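Local coordinates for protein O-methyltransferase (Coxiella burnetii, PDB 3TR6) that probably transfers methyl groups from S-adenosylmethionine to hydroxyl groups of its substrates, as a metal-binding member of the class I O-methyltransferase family, at residues G83-K88 with A112-I118. Residues are numbered along the deposited sequence; the frame is centred on the assembly and turned at random.
Sequences GLALPK and AGLSDKI
Lys117 reaches across to the loop 83-88 with its whole length, the side chain fully extended beyond CG and running alongside Leu86 in the opposite direction. CG lies anti to the carbonyl carbon (chi1 -72°), and from there the straight chain carries its ammonium group to a cluster of backbone carbonyls. Lys117 NZ gives two weak hydrogen bonds, to Pro87 O at 3.4 Å and Leu86 O at 3.5 Å. A water accepts a hydrogen bond from Lys117 NZ (2.6 Å) and donates in turn to Gly83 O and Leu86 O, bridging the end of helix 77-83 to the lysine. Nearer the backbone, the methylene carbons of Lys117 pass Leu86, whose CD1 stands 4.1 Å from Lys117 CB; Leu86 also packs on Leu92 of strand 91-96. Both segments belong to the Rossmann-like methyltransferase fold: each follows a helix and leads into a parallel strand, 91-96 or the strand outermost in this chain's sheet, 118-122; just before strand 118-122, the backbone of Lys117 is hydrogen-bonded to Leu92. The helix 99-111 ends in a Schellman motif in which Gly113 takes the positive phi (88°). Just beyond it, Leu114 turns its isobutyl group to the end of helix 77-83, with CD2 3.7 Å from Gly83 O and CD1 against the backbone at Leu84. Gly83, without a side chain, lets Leu114 CD1 and Ile118 CD1 come close to its main chain. On the more exposed side, Leu84 crosses Leu114 at about a right angle, Leu84 CD2 lying 4.0 Å from Leu114 CD1 and 4.5 Å from Ala112 CB.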
ATOM      1  N   GLY A  83      12.570   9.744   5.843  1.00 33.60           N
ATOM      2  CA  GLY A  83      13.104  10.517   6.950  1.00 30.19           C
ATOM      3  C   GLY A  83      12.109  11.531   7.488  1.00 31.69           C
ATOM      4  O   GLY A  83      11.971  11.693   8.696  1.00 34.44           O
ATOM      5  N   LEU A  84      11.408  12.212   6.586  1.00 31.46           N
ATOM      6  CA  LEU A  84      10.436  13.229   6.978  1.00 32.70           C
ATOM      7  C   LEU A  84       9.223  12.645   7.700  1.00 33.10           C
ATOM      8  O   LEU A  84       8.517  13.354   8.419  1.00 37.39           O
ATOM      9  CB  LEU A  84       9.979  14.026   5.755  1.00 31.41           C
ATOM     10  CG  LEU A  84      11.029  14.923   5.100  1.00 40.11           C
ATOM     11  CD1 LEU A  84      10.595  15.324   3.700  1.00 31.69           C
ATOM     12  CD2 LEU A  84      11.306  16.151   5.962  1.00 34.51           C
ATOM     13  N   ALA A  85       8.978  11.355   7.501  1.00 32.72           N
ATOM     14  CA  ALA A  85       7.817  10.704   8.100  1.00 32.62           C
ATOM     15  C   ALA A  85       8.155  10.061   9.442  1.00 34.08           C
ATOM     16  O   ALA A  85       7.261   9.686  10.202  1.00 35.08           O
ATOM     17  CB  ALA A  85       7.236   9.671   7.142  1.00 32.75           C
ATOM     18  N   LEU A  86       9.449   9.944   9.725  1.00 33.12           N
ATOM     19  CA  LEU A  86       9.929   9.362  10.972  1.00 30.91           C
ATOM     20  C   LEU A  86       9.344  10.049  12.194  1.00 34.45           C
ATOM     21  O   LEU A  86       9.240  11.275  12.234  1.00 40.89           O
ATOM     22  CB  LEU A  86      11.452   9.445  11.043  1.00 33.89           C
ATOM     23  CG  LEU A  86      12.281   8.416  10.277  1.00 32.45           C
ATOM     24  CD1 LEU A  86      13.754   8.791  10.335  1.00 30.15           C
ATOM     25  CD2 LEU A  86      12.055   7.014  10.830  1.00 28.61           C
ATOM     26  N   PRO A  87       8.956   9.255  13.203  1.00 43.23           N
ATOM     27  CA  PRO A  87       8.554   9.826  14.493  1.00 45.23           C
ATOM     28  C   PRO A  87       9.758  10.468  15.181  1.00 43.85           C
ATOM     29  O   PRO A  87      10.889  10.233  14.752  1.00 42.19           O
ATOM     30  CB  PRO A  87       8.049   8.610  15.277  1.00 43.20           C
ATOM     31  CG  PRO A  87       8.659   7.430  14.606  1.00 40.52           C
ATOM     32  CD  PRO A  87       8.789   7.793  13.164  1.00 37.15           C
ATOM     33  N   LYS A  88       9.518  11.262  16.221  1.00 48.81           N
ATOM     34  CA  LYS A  88      10.572  12.071  16.840  1.00 50.76           C
ATOM     35  C   LYS A  88      11.827  11.274  17.196  1.00 50.50           C
ATOM     36  O   LYS A  88      12.943  11.787  17.102  1.00 45.87           O
ATOM     37  CB  LYS A  88      10.048  12.795  18.083  1.00 57.09           C
ATOM     38  CG  LYS A  88       9.720  11.875  19.252  1.00 68.68           C
ATOM     39  CD  LYS A  88       9.525  12.660  20.545  1.00 74.85           C
ATOM     40  CE  LYS A  88      10.802  13.387  20.954  1.00 77.21           C
ATOM     41  NZ  LYS A  88      10.656  14.086  22.264  1.00 84.58           N
ATOM     42  N   ALA A 112      16.898  19.824   5.137  1.00 45.68           N
ATOM     43  CA  ALA A 112      15.560  19.385   5.523  1.00 45.56           C
ATOM     44  C   ALA A 112      15.411  19.277   7.038  1.00 44.80           C
ATOM     45  O   ALA A 112      14.298  19.155   7.551  1.00 43.62           O
ATOM     46  CB  ALA A 112      15.225  18.054   4.859  1.00 40.21           C
ATOM     47  N   GLY A 113      16.539  19.321   7.745  1.00 47.11           N
ATOM     48  CA  GLY A 113      16.549  19.234   9.195  1.00 35.11           C
ATOM     49  C   GLY A 113      16.604  17.809   9.712  1.00 40.14           C
ATOM     50  O   GLY A 113      16.104  17.519  10.798  1.00 42.48           O
ATOM     51  N   LEU A 114      17.222  16.917   8.943  1.00 37.94           N
ATOM     52  CA  LEU A 114      17.231  15.493   9.277  1.00 41.27           C
ATOM     53  C   LEU A 114      18.629  14.958   9.567  1.00 45.53           C
ATOM     54  O   LEU A 114      18.849  13.747   9.549  1.00 45.95           O
ATOM     55  CB  LEU A 114      16.597  14.672   8.146  1.00 39.54           C
ATOM     56  CG  LEU A 114      15.151  14.996   7.755  1.00 42.14           C
ATOM     57  CD1 LEU A 114      14.752  14.229   6.505  1.00 37.01           C
ATOM     58  CD2 LEU A 114      14.196  14.701   8.901  1.00 34.53           C
ATOM     59  N   SER A 115      19.572  15.855   9.836  1.00 45.00           N
ATOM     60  CA  SER A 115      20.952  15.442  10.068  1.00 49.48           C
ATOM     61  C   SER A 115      21.076  14.534  11.287  1.00 52.36           C
ATOM     62  O   SER A 115      21.996  13.715  11.376  1.00 47.78           O
ATOM     63  CB  SER A 115      21.867  16.658  10.221  1.00 49.63           C
ATOM     64  OG  SER A 115      21.981  17.369   8.999  1.00 55.61           O
ATOM     65  N   ASP A 116      20.144  14.677  12.222  1.00 46.53           N
ATOM     66  CA  ASP A 116      20.172  13.887  13.447  1.00 54.13           C
ATOM     67  C   ASP A 116      19.463  12.545  13.284  1.00 54.29           C
ATOM     68  O   ASP A 116      19.711  11.610  14.044  1.00 47.63           O
ATOM     69  CB  ASP A 116      19.564  14.679  14.607  1.00 58.95           C
ATOM     70  CG  ASP A 116      20.448  15.829  15.051  1.00 62.75           C
ATOM     71  OD1 ASP A 116      21.688  15.675  15.017  1.00 54.18           O
ATOM     72  OD2 ASP A 116      19.902  16.889  15.429  1.00 65.50           O
ATOM     73  N   LYS A 117      18.591  12.453  12.284  1.00 53.09           N
ATOM     74  CA  LYS A 117      17.822  11.236  12.056  1.00 37.83           C
ATOM     75  C   LYS A 117      18.421  10.334  10.985  1.00 39.42           C
ATOM     76  O   LYS A 117      18.308   9.111  11.069  1.00 40.34           O
ATOM     77  CB  LYS A 117      16.370  11.568  11.711  1.00 39.18           C
ATOM     78  CG  LYS A 117      15.568  12.071  12.894  1.00 38.72           C
ATOM     79  CD  LYS A 117      14.132  12.362  12.506  1.00 43.44           C
ATOM     80  CE  LYS A 117      13.332  12.834  13.703  1.00 46.41           C
ATOM     81  NZ  LYS A 117      11.930  13.153  13.331  1.00 53.73           N
ATOM     82  N   ILE A 118      19.059  10.929   9.981  1.00 41.02           N
ATOM     83  CA  ILE A 118      19.634  10.148   8.891  1.00 41.85           C
ATOM     84  C   ILE A 118      21.146  10.028   9.022  1.00 37.15           C
ATOM     85  O   ILE A 118      21.833  11.012   9.289  1.00 38.17           O
ATOM     86  CB  ILE A 118      19.290  10.737   7.503  1.00 41.53           C
ATOM     87  CG1 ILE A 118      17.776  10.869   7.337  1.00 34.68           C
ATOM     88  CG2 ILE A 118      19.887   9.873   6.399  1.00 32.52           C
ATOM     89  CD1 ILE A 118      17.360  11.439   6.009  1.00 29.94           C
TER
HETATM   90  O   HOH W   1      11.109  13.314  10.871  1.00 36.72           O